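Side-chain contacts in protection of telomeres protein poz1 (Schizosaccharomyces pombe, PDB 5WE0), which acts at telomeric DNA as a negative regulator of telomerase and of telomere length: residues Phe55-Phe60 with Leu103-Leu108; Asn98-Leu103 with Gly147-Met152; Leu108-Cys113 with Glu136-Tyr141; Ser142-Gly147 with Ser214-Tyr219; Leu227-Asp232 with Glu239-Leu244. All coordinates share one frame; numbering follows the deposited sequence.

Contact 1: residues Phe55-Phe60 with Leu103-Leu108; sequences FMDIAF and LENIEL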
# COMPACT_ATOMS: atom_id res chain seq x y z
N PHE A 55 1.37 -4.47 -11.18
CA PHE A 55 0.05 -3.88 -11.33
C PHE A 55 -0.92 -4.40 -10.26
O PHE A 55 -1.84 -3.68 -9.85
CB PHE A 55 -0.51 -4.13 -12.75
CG PHE A 55 -1.13 -5.51 -12.93
CD1 PHE A 55 -2.48 -5.74 -12.63
CD2 PHE A 55 -0.36 -6.57 -13.43
CE1 PHE A 55 -3.05 -7.02 -12.80
CE2 PHE A 55 -0.92 -7.85 -13.60
CZ PHE A 55 -2.26 -8.08 -13.27
N MET A 56 -0.69 -5.61 -9.76
CA MET A 56 -1.54 -6.16 -8.71
C MET A 56 -1.30 -5.48 -7.36
O MET A 56 -2.26 -5.15 -6.66
CB MET A 56 -1.31 -7.67 -8.57
CG MET A 56 -1.70 -8.49 -9.81
SD MET A 56 -3.44 -8.95 -9.74
CE MET A 56 -3.40 -10.30 -8.55
N ASP A 57 -0.03 -5.28 -6.98
CA ASP A 57 0.27 -4.53 -5.75
C ASP A 57 -0.29 -3.11 -5.80
O ASP A 57 -0.81 -2.61 -4.80
CB ASP A 57 1.78 -4.49 -5.50
CG ASP A 57 2.31 -5.79 -4.93
OD1 ASP A 57 1.52 -6.56 -4.34
OD2 ASP A 57 3.53 -6.04 -5.04
N ILE A 58 -0.19 -2.45 -6.96
CA ILE A 58 -0.69 -1.09 -7.10
C ILE A 58 -2.19 -1.05 -6.91
O ILE A 58 -2.72 -0.16 -6.24
CB ILE A 58 -0.28 -0.50 -8.47
CG1 ILE A 58 1.22 -0.19 -8.49
CG2 ILE A 58 -1.08 0.75 -8.81
CD1 ILE A 58 1.74 0.19 -9.87
N ALA A 59 -2.90 -1.99 -7.53
CA ALA A 59 -4.35 -2.06 -7.38
C ALA A 59 -4.73 -2.34 -5.94
O ALA A 59 -5.66 -1.72 -5.40
CB ALA A 59 -4.92 -3.14 -8.31
N PHE A 60 -3.98 -3.22 -5.27
CA PHE A 60 -4.25 -3.47 -3.86
C PHE A 60 -4.12 -2.19 -3.05
O PHE A 60 -4.99 -1.87 -2.24
CB PHE A 60 -3.30 -4.52 -3.28
CG PHE A 60 -3.46 -4.66 -1.80
CD1 PHE A 60 -4.54 -5.35 -1.27
CD2 PHE A 60 -2.60 -3.99 -0.93
CE1 PHE A 60 -4.71 -5.43 0.09
CE2 PHE A 60 -2.78 -4.07 0.43
CZ PHE A 60 -3.83 -4.78 0.94
N LEU A 103 3.68 -2.00 -0.67
CA LEU A 103 4.15 -0.68 -1.07
C LEU A 103 5.65 -0.68 -1.27
O LEU A 103 6.19 -0.06 -2.20
CB LEU A 103 3.76 0.34 -0.01
CG LEU A 103 3.86 1.78 -0.47
CD1 LEU A 103 2.87 2.06 -1.60
CD2 LEU A 103 3.63 2.71 0.73
N GLU A 104 6.35 -1.38 -0.40
CA GLU A 104 7.80 -1.50 -0.53
C GLU A 104 8.20 -2.27 -1.78
O GLU A 104 9.18 -1.90 -2.44
CB GLU A 104 8.35 -2.14 0.75
CG GLU A 104 9.83 -2.27 0.82
CD GLU A 104 10.24 -2.77 2.18
OE1 GLU A 104 10.03 -3.97 2.45
OE2 GLU A 104 10.78 -1.96 2.98
N ASN A 105 7.47 -3.34 -2.14
CA ASN A 105 7.75 -4.04 -3.40
C ASN A 105 7.59 -3.09 -4.58
O ASN A 105 8.43 -3.07 -5.48
CB ASN A 105 6.83 -5.24 -3.60
CG ASN A 105 7.02 -6.33 -2.54
OD1 ASN A 105 8.01 -6.36 -1.81
ND2 ASN A 105 6.02 -7.22 -2.43
N ILE A 106 6.53 -2.27 -4.57
CA ILE A 106 6.33 -1.29 -5.64
C ILE A 106 7.53 -0.36 -5.73
O ILE A 106 8.08 -0.13 -6.82
CB ILE A 106 5.03 -0.50 -5.41
CG1 ILE A 106 3.81 -1.39 -5.52
CG2 ILE A 106 4.94 0.64 -6.39
CD1 ILE A 106 2.53 -0.73 -4.93
N GLU A 107 7.94 0.19 -4.59
CA GLU A 107 9.03 1.15 -4.60
C GLU A 107 10.32 0.48 -5.06
O GLU A 107 11.13 1.09 -5.78
CB GLU A 107 9.21 1.76 -3.20
CG GLU A 107 10.46 2.64 -3.00
CD GLU A 107 10.52 3.86 -3.91
OE1 GLU A 107 9.53 4.17 -4.63
OE2 GLU A 107 11.56 4.56 -3.91
N LEU A 108 10.52 -0.77 -4.66
CA LEU A 108 11.71 -1.51 -5.05
C LEU A 108 11.76 -1.63 -6.56
O LEU A 108 12.78 -1.37 -7.19
CB LEU A 108 11.71 -2.90 -4.41
CG LEU A 108 12.47 -3.05 -3.09
CD1 LEU A 108 12.53 -4.51 -2.66
CD2 LEU A 108 13.87 -2.46 -3.22
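Carboxylate oxygen OD2 of D57 is approached by two atoms of N105: its CB at 3.7 Å and its amide nitrogen ND2 at 3.8 Å. The separation from ND2 is too long for a hydrogen bond, and the carboxylate and amide planes stand 40° apart, so D57 and N105 meet by van der Waals packing. The rest of the contact is carried by aliphatic carbons. I106 holds CG1 anti to its carbonyl carbon (chi1 -66°), which extends the CG1-CD1 arm toward helix 54-64. CG1 lies 3.7 Å from D57 CB, and terminal CD1 rests on the backbone itself, 3.8 Å from I58 N. The two isoleucine side chains cross at about a right angle, with I58 CG1 also 3.8 Å from I106 CD1. Y219 and T223 of helix 209-230 touch I106 as well, and I220 of that helix touches I58, while helix 2-18 packs on F55, M56 and A59. The 182 Å² buried here is therefore one patch of a larger core. With local axes 9.3 Å apart and 134° between their directions, the pair is a roughly antiparallel helix crossing of an all-helical domain, with I106 packed on D57 and I58, and N105 beside them.

Contact 2: residues Asn98-Leu103 with Gly147-Met152; sequences NALERL and GICRWM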
# COMPACT_ATOMS: atom_id res chain seq x y z
N ASN A 98 0.83 -6.05 5.65
CA ASN A 98 0.94 -6.57 4.29
C ASN A 98 0.94 -5.45 3.26
O ASN A 98 1.71 -5.48 2.29
CB ASN A 98 -0.20 -7.54 3.99
CG ASN A 98 -0.10 -8.83 4.80
OD1 ASN A 98 0.94 -9.14 5.37
ND2 ASN A 98 -1.19 -9.59 4.84
N ALA A 99 0.09 -4.44 3.47
CA ALA A 99 0.05 -3.31 2.56
C ALA A 99 1.40 -2.60 2.50
O ALA A 99 1.82 -2.13 1.44
CB ALA A 99 -1.06 -2.34 2.98
N LEU A 100 2.09 -2.45 3.66
CA LEU A 100 3.39 -1.79 3.66
C LEU A 100 4.43 -2.61 2.93
O LEU A 100 5.33 -2.07 2.28
CB LEU A 100 3.86 -1.50 5.08
CG LEU A 100 3.16 -0.34 5.78
CD1 LEU A 100 3.40 -0.41 7.29
CD2 LEU A 100 3.65 0.97 5.18
N GLU A 101 4.35 -3.93 3.06
CA GLU A 101 5.26 -4.77 2.32
C GLU A 101 5.01 -4.65 0.82
O GLU A 101 5.95 -4.58 0.03
CB GLU A 101 5.14 -6.21 2.81
CG GLU A 101 6.13 -7.14 2.17
CD GLU A 101 6.24 -8.46 2.90
OE1 GLU A 101 6.89 -9.39 2.36
OE2 GLU A 101 5.71 -8.57 4.03
N ARG A 102 3.73 -4.55 0.45
CA ARG A 102 3.35 -4.40 -0.94
C ARG A 102 3.86 -3.05 -1.46
O ARG A 102 4.41 -2.98 -2.56
CB ARG A 102 1.83 -4.48 -1.10
CG ARG A 102 1.28 -5.90 -1.02
CD ARG A 102 -0.21 -5.93 -1.33
NE ARG A 102 -0.93 -6.82 -0.43
CZ ARG A 102 -0.81 -8.14 -0.42
NH1 ARG A 102 0.02 -8.73 -1.27
NH2 ARG A 102 -1.51 -8.87 0.44
N LEU A 103 3.68 -2.00 -0.67
CA LEU A 103 4.15 -0.68 -1.07
C LEU A 103 5.65 -0.68 -1.27
O LEU A 103 6.19 -0.06 -2.20
CB LEU A 103 3.76 0.34 -0.01
CG LEU A 103 3.86 1.78 -0.47
CD1 LEU A 103 2.87 2.06 -1.60
CD2 LEU A 103 3.63 2.71 0.73
N GLY A 147 3.20 8.11 7.19
CA GLY A 147 1.81 8.37 7.54
C GLY A 147 1.04 7.10 7.84
O GLY A 147 0.25 7.05 8.78
N ILE A 148 1.23 6.06 7.01
CA ILE A 148 0.54 4.79 7.22
C ILE A 148 0.94 4.18 8.56
O ILE A 148 0.08 3.73 9.34
CB ILE A 148 0.84 3.84 6.04
CG1 ILE A 148 0.21 4.37 4.73
CG2 ILE A 148 0.38 2.41 6.36
CD1 ILE A 148 0.79 3.75 3.45
N CYS A 149 2.25 4.15 8.84
CA CYS A 149 2.74 3.57 10.11
C CYS A 149 2.22 4.35 11.31
O CYS A 149 1.89 3.76 12.34
CB CYS A 149 4.27 3.58 10.15
SG CYS A 149 5.02 2.59 8.86
N ARG A 150 2.21 5.67 11.22
CA ARG A 150 1.75 6.48 12.32
C ARG A 150 0.25 6.27 12.57
O ARG A 150 -0.19 6.16 13.72
CB ARG A 150 2.06 7.94 12.03
CG ARG A 150 1.82 8.82 13.21
CD ARG A 150 2.89 9.88 13.30
NE ARG A 150 2.27 11.14 12.93
CZ ARG A 150 2.84 12.33 13.05
NH1 ARG A 150 2.15 13.41 12.69
NH2 ARG A 150 4.07 12.43 13.51
N TRP A 151 -0.55 6.20 11.50
CA TRP A 151 -1.98 6.01 11.71
C TRP A 151 -2.30 4.60 12.19
O TRP A 151 -3.23 4.43 13.00
CB TRP A 151 -2.75 6.36 10.44
CG TRP A 151 -2.99 7.86 10.42
CD1 TRP A 151 -2.06 8.86 10.23
CD2 TRP A 151 -4.23 8.52 10.68
NE1 TRP A 151 -2.66 10.10 10.33
CE2 TRP A 151 -3.99 9.91 10.60
CE3 TRP A 151 -5.53 8.07 10.94
CZ2 TRP A 151 -5.01 10.85 10.76
CZ3 TRP A 151 -6.53 9.00 11.14
CH2 TRP A 151 -6.27 10.37 11.04
N MET A 152 -1.52 3.59 11.77
CA MET A 152 -1.62 2.27 12.39
C MET A 152 -1.27 2.34 13.87
O MET A 152 -1.98 1.76 14.71
CB MET A 152 -0.71 1.27 11.67
CG MET A 152 -0.89 -0.19 12.10
SD MET A 152 -2.54 -0.80 11.67
CE MET A 152 -3.26 -1.17 13.28
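This is buried aliphatic packing between two nearly antiparallel helices, L100 and L103 of helix 93-115 against I148 and C149 of helix 130-157; the centre of the contact lies about 6 Å from the centre of the chain. The short axes run 174° apart in direction and come no closer than 11.2 Å, a spacing filled by side chains rather than by backbone contact. L100 does most of this. Its CG sits anti to the carbonyl carbon (chi1 -75°), and the fork beyond divides the work: CD2 meets the branch methyl CG2 of I148 at 3.8 Å, while CD1 meets SG of C149, also at 3.8 Å. The side chains of L100 and I148 run antiparallel, flank to flank. The long arm of I148 serves a different partner, its CD1 ending 4.1 Å from CD2 of L103, one helical turn further along. An alanine at L100 would remove both methyls of the fork, and is likely to leave I148 CG2 and the C149 sulfur facing a gap between the helices. Around the pair, F170 and W174 of helix 164-174 touch L100, and W174 reaches C149 as well. F60 and I61 of helix 54-64 lie against A99, and helix 209-230 brings L216 and Y219 to L103 and W209 to I148.

Contact 3: residues Leu108-Cys113 with Glu136-Tyr141; sequences LERQNC and EALKLY
R110 lies flat against A137, and this is the tight part of the contact: the methyl CB of A137 sits over one face of the guanidinium, 3.4 Å above the plane and offset to its rim. Its nearest atom is R110 NE at 3.5 Å, and R110 CD follows at 3.6 Å. A bend at chi3 (63°) turns the end of the arginine chain across the gap so that its face, not its tip, meets the alanine. The looser part involves L138 and Q111, both partly exposed, with the buried R110 reaching L138 through NH2. There CD2 of L138 lies 3.8 Å from R110 NH2, at an oblique approach, and 3.7 Å from NE2 of Q111, whose chain crosses the leucine at about a right angle. The axes, directed 167° apart, remain 11.5 Å from each other. The polar ends are satisfied beyond the two segments: R110 NH2 forms a salt bridge with E107 OE2, which also accepts a bond from Q111 NE2, and R110 NH1 bonds to N134 OD1 and Q226 OE1. With a leucine in place of R110, E107 would probably lose its cationic mate, and N134 and Q226 a shared donor. The chemistry is consistent with a buried arginine whose charge is probably balanced by E107, with N134 and Q226 supplying neutral acceptors, and whose poorly hydrated face packs against the A137 methyl.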
# COMPACT_ATOMS: atom_id res chain seq x y z
N LEU A 108 10.52 -0.77 -4.66
CA LEU A 108 11.71 -1.51 -5.05
C LEU A 108 11.76 -1.63 -6.56
O LEU A 108 12.78 -1.37 -7.19
CB LEU A 108 11.71 -2.90 -4.41
CG LEU A 108 12.47 -3.05 -3.09
CD1 LEU A 108 12.53 -4.51 -2.66
CD2 LEU A 108 13.87 -2.46 -3.22
N GLU A 109 10.63 -2.02 -7.15
CA GLU A 109 10.51 -2.16 -8.60
C GLU A 109 10.64 -0.82 -9.32
O GLU A 109 11.24 -0.74 -10.40
CB GLU A 109 9.18 -2.82 -8.95
CG GLU A 109 9.00 -3.16 -10.42
CD GLU A 109 8.53 -4.58 -10.64
OE1 GLU A 109 8.71 -5.43 -9.72
OE2 GLU A 109 7.95 -4.85 -11.72
N ARG A 110 10.03 0.25 -8.78
CA ARG A 110 10.22 1.56 -9.39
C ARG A 110 11.70 1.94 -9.40
O ARG A 110 12.21 2.44 -10.41
CB ARG A 110 9.43 2.62 -8.63
CG ARG A 110 9.46 3.98 -9.28
CD ARG A 110 9.12 5.05 -8.27
NE ARG A 110 10.13 5.07 -7.21
CZ ARG A 110 11.35 5.60 -7.35
NH1 ARG A 110 11.71 6.16 -8.49
NH2 ARG A 110 12.21 5.57 -6.34
N GLN A 111 12.40 1.71 -8.29
CA GLN A 111 13.82 2.04 -8.23
C GLN A 111 14.62 1.30 -9.30
O GLN A 111 15.50 1.89 -9.93
CB GLN A 111 14.38 1.76 -6.84
CG GLN A 111 14.01 2.84 -5.84
CD GLN A 111 14.66 2.61 -4.49
OE1 GLN A 111 15.67 1.91 -4.37
NE2 GLN A 111 14.07 3.19 -3.45
N ASN A 112 14.38 -0.01 -9.47
CA ASN A 112 15.08 -0.74 -10.53
C ASN A 112 14.79 -0.17 -11.91
O ASN A 112 15.70 -0.02 -12.73
CB ASN A 112 14.75 -2.22 -10.52
CG ASN A 112 15.63 -2.99 -9.59
OD1 ASN A 112 16.00 -2.52 -8.51
ND2 ASN A 112 16.06 -4.17 -10.04
N CYS A 113 13.53 0.15 -12.19
CA CYS A 113 13.22 0.78 -13.46
C CYS A 113 14.08 2.02 -13.71
O CYS A 113 14.58 2.21 -14.82
CB CYS A 113 11.73 1.15 -13.52
SG CYS A 113 11.26 1.93 -15.07
N GLU A 136 11.17 12.92 -6.60
CA GLU A 136 9.78 13.17 -6.23
C GLU A 136 9.13 11.91 -5.67
O GLU A 136 8.50 11.95 -4.61
CB GLU A 136 9.00 13.69 -7.43
CG GLU A 136 9.00 15.19 -7.57
CD GLU A 136 8.28 15.62 -8.83
OE1 GLU A 136 7.14 15.19 -9.02
OE2 GLU A 136 8.84 16.40 -9.62
N ALA A 137 9.30 10.78 -6.36
CA ALA A 137 8.74 9.52 -5.88
C ALA A 137 9.31 9.15 -4.51
O ALA A 137 8.57 8.71 -3.63
CB ALA A 137 9.00 8.41 -6.89
N LEU A 138 10.62 9.33 -4.32
CA LEU A 138 11.22 8.98 -3.04
C LEU A 138 10.66 9.82 -1.91
O LEU A 138 10.43 9.30 -0.81
CB LEU A 138 12.74 9.16 -3.08
CG LEU A 138 13.60 8.14 -3.80
CD1 LEU A 138 15.02 8.72 -3.96
CD2 LEU A 138 13.61 6.84 -3.00
N LYS A 139 10.43 11.11 -2.16
CA LYS A 139 9.91 11.98 -1.11
C LYS A 139 8.46 11.62 -0.78
O LYS A 139 8.09 11.51 0.40
CB LYS A 139 10.01 13.44 -1.55
CG LYS A 139 11.40 14.03 -1.31
CD LYS A 139 11.72 15.16 -2.27
CE LYS A 139 10.84 16.36 -2.06
NZ LYS A 139 11.09 17.44 -3.05
N LEU A 140 7.64 11.42 -1.81
CA LEU A 140 6.26 10.98 -1.61
C LEU A 140 6.21 9.63 -0.92
O LEU A 140 5.37 9.41 -0.04
CB LEU A 140 5.53 10.94 -2.96
CG LEU A 140 5.32 12.30 -3.62
CD1 LEU A 140 4.94 12.17 -5.10
CD2 LEU A 140 4.26 13.09 -2.84
N TYR A 141 7.07 8.69 -1.33
CA TYR A 141 7.05 7.35 -0.74
C TYR A 141 7.30 7.43 0.75
O TYR A 141 6.62 6.77 1.56
CB TYR A 141 8.10 6.47 -1.39
CG TYR A 141 8.28 5.14 -0.69
CD1 TYR A 141 7.41 4.10 -0.94
CD2 TYR A 141 9.34 4.92 0.20
CE1 TYR A 141 7.55 2.88 -0.33
CE2 TYR A 141 9.50 3.67 0.82
CZ TYR A 141 8.58 2.66 0.54
OH TYR A 141 8.65 1.40 1.13

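Contact 4: residues Ser142-Gly147 with Ser214-Tyr219; sequences SCAKAG and SVLSRY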
# COMPACT_ATOMS: atom_id res chain seq x y z
N SER A 142 8.35 8.15 1.12
CA SER A 142 8.76 8.26 2.51
C SER A 142 7.68 8.94 3.35
O SER A 142 7.41 8.53 4.48
CB SER A 142 10.11 8.98 2.54
OG SER A 142 10.39 9.55 3.80
N CYS A 143 7.04 9.98 2.81
CA CYS A 143 5.93 10.62 3.52
C CYS A 143 4.74 9.67 3.66
O CYS A 143 4.18 9.51 4.75
CB CYS A 143 5.54 11.92 2.82
SG CYS A 143 4.26 12.95 3.71
N ALA A 144 4.34 9.02 2.55
CA ALA A 144 3.22 8.08 2.60
C ALA A 144 3.47 6.95 3.59
O ALA A 144 2.59 6.58 4.37
CB ALA A 144 2.93 7.50 1.22
N LYS A 145 4.67 6.37 3.55
CA LYS A 145 4.96 5.25 4.43
C LYS A 145 4.90 5.66 5.90
O LYS A 145 4.34 4.93 6.73
CB LYS A 145 6.33 4.66 4.12
CG LYS A 145 6.67 3.46 4.98
CD LYS A 145 8.09 3.04 4.74
CE LYS A 145 8.44 1.85 5.61
NZ LYS A 145 9.88 1.50 5.38
N ALA A 146 5.48 6.82 6.24
CA ALA A 146 5.45 7.27 7.63
C ALA A 146 4.03 7.57 8.08
O ALA A 146 3.67 7.30 9.24
CB ALA A 146 6.32 8.52 7.79
N GLY A 147 3.20 8.11 7.19
CA GLY A 147 1.81 8.37 7.54
C GLY A 147 1.04 7.10 7.84
O GLY A 147 0.25 7.05 8.78
N SER A 214 -3.43 12.22 -0.14
CA SER A 214 -2.93 12.93 -1.32
C SER A 214 -1.52 12.49 -1.70
O SER A 214 -1.23 12.23 -2.87
CB SER A 214 -2.98 14.44 -1.05
OG SER A 214 -2.26 15.13 -2.05
N VAL A 215 -0.62 12.41 -0.71
CA VAL A 215 0.76 11.97 -0.95
C VAL A 215 0.79 10.57 -1.54
O VAL A 215 1.55 10.28 -2.48
CB VAL A 215 1.55 12.03 0.37
CG1 VAL A 215 2.78 11.17 0.32
CG2 VAL A 215 1.90 13.47 0.71
N LEU A 216 -0.02 9.66 -0.99
CA LEU A 216 -0.02 8.28 -1.45
C LEU A 216 -0.58 8.17 -2.86
O LEU A 216 -0.05 7.44 -3.70
CB LEU A 216 -0.82 7.42 -0.48
CG LEU A 216 -0.89 5.93 -0.77
CD1 LEU A 216 0.52 5.39 -0.94
CD2 LEU A 216 -1.61 5.23 0.40
N SER A 217 -1.67 8.90 -3.13
CA SER A 217 -2.19 8.95 -4.50
C SER A 217 -1.13 9.47 -5.47
O SER A 217 -0.92 8.91 -6.54
CB SER A 217 -3.42 9.85 -4.55
OG SER A 217 -3.70 10.12 -5.91
N ARG A 218 -0.47 10.58 -5.10
CA ARG A 218 0.56 11.14 -5.97
C ARG A 218 1.75 10.21 -6.10
O ARG A 218 2.38 10.16 -7.16
CB ARG A 218 0.97 12.52 -5.44
CG ARG A 218 -0.07 13.59 -5.78
CD ARG A 218 0.38 14.95 -5.33
NE ARG A 218 0.20 15.16 -3.90
CZ ARG A 218 1.05 15.84 -3.15
NH1 ARG A 218 2.12 16.37 -3.72
NH2 ARG A 218 0.83 16.01 -1.86
N TYR A 219 2.07 9.45 -5.05
CA TYR A 219 3.13 8.46 -5.17
C TYR A 219 2.76 7.40 -6.21
O TYR A 219 3.61 6.99 -7.00
CB TYR A 219 3.42 7.79 -3.82
CG TYR A 219 4.38 6.65 -4.02
CD1 TYR A 219 5.73 6.90 -4.33
CD2 TYR A 219 3.93 5.34 -4.00
CE1 TYR A 219 6.60 5.85 -4.57
CE2 TYR A 219 4.78 4.29 -4.23
CZ TYR A 219 6.11 4.54 -4.53
OH TYR A 219 6.93 3.47 -4.78
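V215 sits against C143 and A144 in a close helix-helix crossing of this all-helical domain, where helix 209-230 meets helix 130-157. The short axes approach to 8.5 Å at 134° between directions, and the CA atoms of A144 and L216 come within 5.2 Å, consistent with the small side chain of A144 at the closest point. From V215 CB the side chain parts into two methyls with separate duties. CG1, placed opposite the backbone N (chi1 160°), reaches the backbone of the other helix, 3.5 Å from A144 N, and meets A144 CB at 3.8 Å while also touching the CB of C143. CG2 turns instead to the thiol, with C143 SG at 3.9 Å. L216 CD1 also meets A144 CB, at 3.9 Å, so the alanine methyl touches both a valine and a leucine. All four touching residues are buried. Beyond them, L140 of helix 130-157 also packs on V215, and L103 of helix 93-115 on L216. Within helix 209-230, R218, one turn after S214, binds the S214 hydroxyl oxygen with both NE and NH2, and its NH2 also forms a salt bridge with an acidic side chain of another protein chain. NE lies 3.1 Å from S214 OG, which is tilted 17° out of the guanidinium plane, and NH2 lies 3.2 Å from that same OG.

Contact 5: residues Leu227-Asp232 with Glu239-Leu244; sequences LEVFCD and EIVKML
V229 and V241 meet methyl against methyl, their side chains pointing in opposing directions as they pass across the gap between helix 209-230 and the short helix 238-241. The close pair is V229 CG2 and V241 CG1 at 3.5 Å, and V229 CG2 also lies 4.1 Å from V241 CB, so one methyl rides along the flank of the other valine. Each touching methyl stands anti to its own carbonyl carbon; for V241 that is CG1 (chi1 -43°), leaving CG2 in the crowded position between N and C. The second methyl of V229, CG1, lies over the centre of the F230 ring, 4.1 Å above its plane. E228 adds a looser flank: its OE2 comes to 4.2 Å from V241 CG1, while OE1 is hydrogen-bonded to the backbone N atoms of F235 and Q237 in the connection between the helices. Just 110 Å² is buried, as befits a surface contact whose centre lies about 22 Å from the centre of the chain. The short helix folds back on the end of the long one, with L225 touching I240 and V241. On the other flank of helix 209-230, L227 and F230 pack on C113 of helix 93-115.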
# COMPACT_ATOMS: atom_id res chain seq x y z
N LEU A 227 7.14 4.23 -14.71
CA LEU A 227 7.21 2.88 -15.25
C LEU A 227 6.82 2.84 -16.72
O LEU A 227 7.46 2.15 -17.52
CB LEU A 227 6.32 1.95 -14.43
CG LEU A 227 6.79 1.70 -12.99
CD1 LEU A 227 5.74 0.90 -12.25
CD2 LEU A 227 8.13 0.96 -12.95
N GLU A 228 5.80 3.62 -17.11
CA GLU A 228 5.36 3.61 -18.50
C GLU A 228 6.37 4.33 -19.39
O GLU A 228 6.78 3.80 -20.43
CB GLU A 228 3.98 4.26 -18.63
CG GLU A 228 3.50 4.38 -20.09
CD GLU A 228 2.01 4.67 -20.21
OE1 GLU A 228 1.20 4.13 -19.41
OE2 GLU A 228 1.64 5.48 -21.09
N VAL A 229 6.82 5.51 -18.96
CA VAL A 229 7.69 6.34 -19.78
C VAL A 229 9.07 5.69 -19.92
O VAL A 229 9.61 5.61 -21.02
CB VAL A 229 7.77 7.75 -19.17
CG1 VAL A 229 8.83 8.59 -19.86
CG2 VAL A 229 6.41 8.44 -19.25
N PHE A 230 9.64 5.18 -18.82
CA PHE A 230 11.02 4.71 -18.84
C PHE A 230 11.19 3.20 -19.01
O PHE A 230 12.27 2.77 -19.43
CB PHE A 230 11.74 5.13 -17.54
CG PHE A 230 11.92 6.61 -17.43
CD1 PHE A 230 12.87 7.26 -18.22
CD2 PHE A 230 11.13 7.35 -16.58
CE1 PHE A 230 13.03 8.63 -18.13
CE2 PHE A 230 11.29 8.72 -16.48
CZ PHE A 230 12.24 9.36 -17.26
N CYS A 231 10.21 2.39 -18.66
CA CYS A 231 10.25 0.95 -18.91
C CYS A 231 9.06 0.51 -19.77
O CYS A 231 8.29 1.34 -20.28
CB CYS A 231 10.37 0.20 -17.58
SG CYS A 231 11.89 0.70 -16.63
N ASP A 232 8.97 -0.79 -19.99
CA ASP A 232 7.90 -1.40 -20.79
C ASP A 232 6.73 -1.86 -19.91
O ASP A 232 6.40 -3.04 -19.79
CB ASP A 232 8.46 -2.51 -21.67
CG ASP A 232 7.39 -3.46 -22.18
OD1 ASP A 232 6.42 -2.97 -22.83
OD2 ASP A 232 7.59 -4.70 -22.07
N GLU A 239 -2.30 9.77 -21.94
CA GLU A 239 -2.83 11.13 -21.94
C GLU A 239 -2.12 12.06 -20.96
O GLU A 239 -2.24 13.28 -21.09
CB GLU A 239 -4.32 11.12 -21.60
CG GLU A 239 -5.11 12.35 -22.06
CD GLU A 239 -5.75 12.20 -23.43
OE1 GLU A 239 -5.83 11.05 -23.92
OE2 GLU A 239 -6.20 13.22 -24.01
N ILE A 240 -1.39 11.52 -19.98
CA ILE A 240 -0.60 12.34 -19.06
C ILE A 240 0.81 12.60 -19.58
O ILE A 240 1.32 13.71 -19.46
CB ILE A 240 -0.59 11.67 -17.66
CG1 ILE A 240 -1.98 11.73 -17.02
CG2 ILE A 240 0.44 12.32 -16.75
CD1 ILE A 240 -2.56 10.37 -16.66
N VAL A 241 1.46 11.59 -20.18
CA VAL A 241 2.82 11.77 -20.68
C VAL A 241 2.83 12.77 -21.82
O VAL A 241 3.85 13.40 -22.11
CB VAL A 241 3.44 10.43 -21.16
CG1 VAL A 241 3.15 9.33 -20.21
CG2 VAL A 241 2.95 10.06 -22.57
N LYS A 242 1.75 12.79 -22.60
CA LYS A 242 1.68 13.65 -23.79
C LYS A 242 1.75 15.14 -23.49
O LYS A 242 2.24 15.93 -24.29
CB LYS A 242 0.41 13.34 -24.59
CG LYS A 242 0.45 13.82 -26.03
CD LYS A 242 -0.74 13.29 -26.82
CE LYS A 242 -1.04 14.18 -28.01
NZ LYS A 242 -2.27 13.73 -28.74
N MET A 243 1.23 15.51 -22.32
CA MET A 243 1.21 16.90 -21.89
C MET A 243 2.50 17.30 -21.17
O MET A 243 2.47 17.86 -20.07
CB MET A 243 0.00 17.16 -20.98
CG MET A 243 -1.33 16.81 -21.61
SD MET A 243 -1.81 17.97 -22.90
CE MET A 243 -2.01 19.47 -21.95
N LEU A 244 3.62 17.02 -21.81
CA LEU A 244 4.94 17.34 -21.27
C LEU A 244 5.81 17.95 -22.36
O LEU A 244 5.71 17.56 -23.52
CB LEU A 244 5.61 16.09 -20.68
CG LEU A 244 4.85 15.26 -19.64
CD1 LEU A 244 5.53 13.92 -19.41
CD2 LEU A 244 4.66 15.98 -18.30

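Helix 93-115 ties contacts 1, 2 and 3 together, and L103 belongs to both contact 1 and contact 2, whose centres are 12 Å apart. Between these two, F60 makes a cation-pi contact with R102. Helix 130-157 likewise carries contacts 2, 3 and 4, with G147 common to 2 and 4. E107 of contact 1 probably hydrogen-bonds Y219 of contact 4 (OE1 to OH, 2.7 Å). Contact 5 lies apart, about 27 Å from contact 2 between centres, but is fastened to contact 3 by the C113-C231 disulfide, SG to SG 2.1 Å. Contacts 1 to 4 touch one another along four helices, contact 3 lying farther from the chain centre and only partly buried.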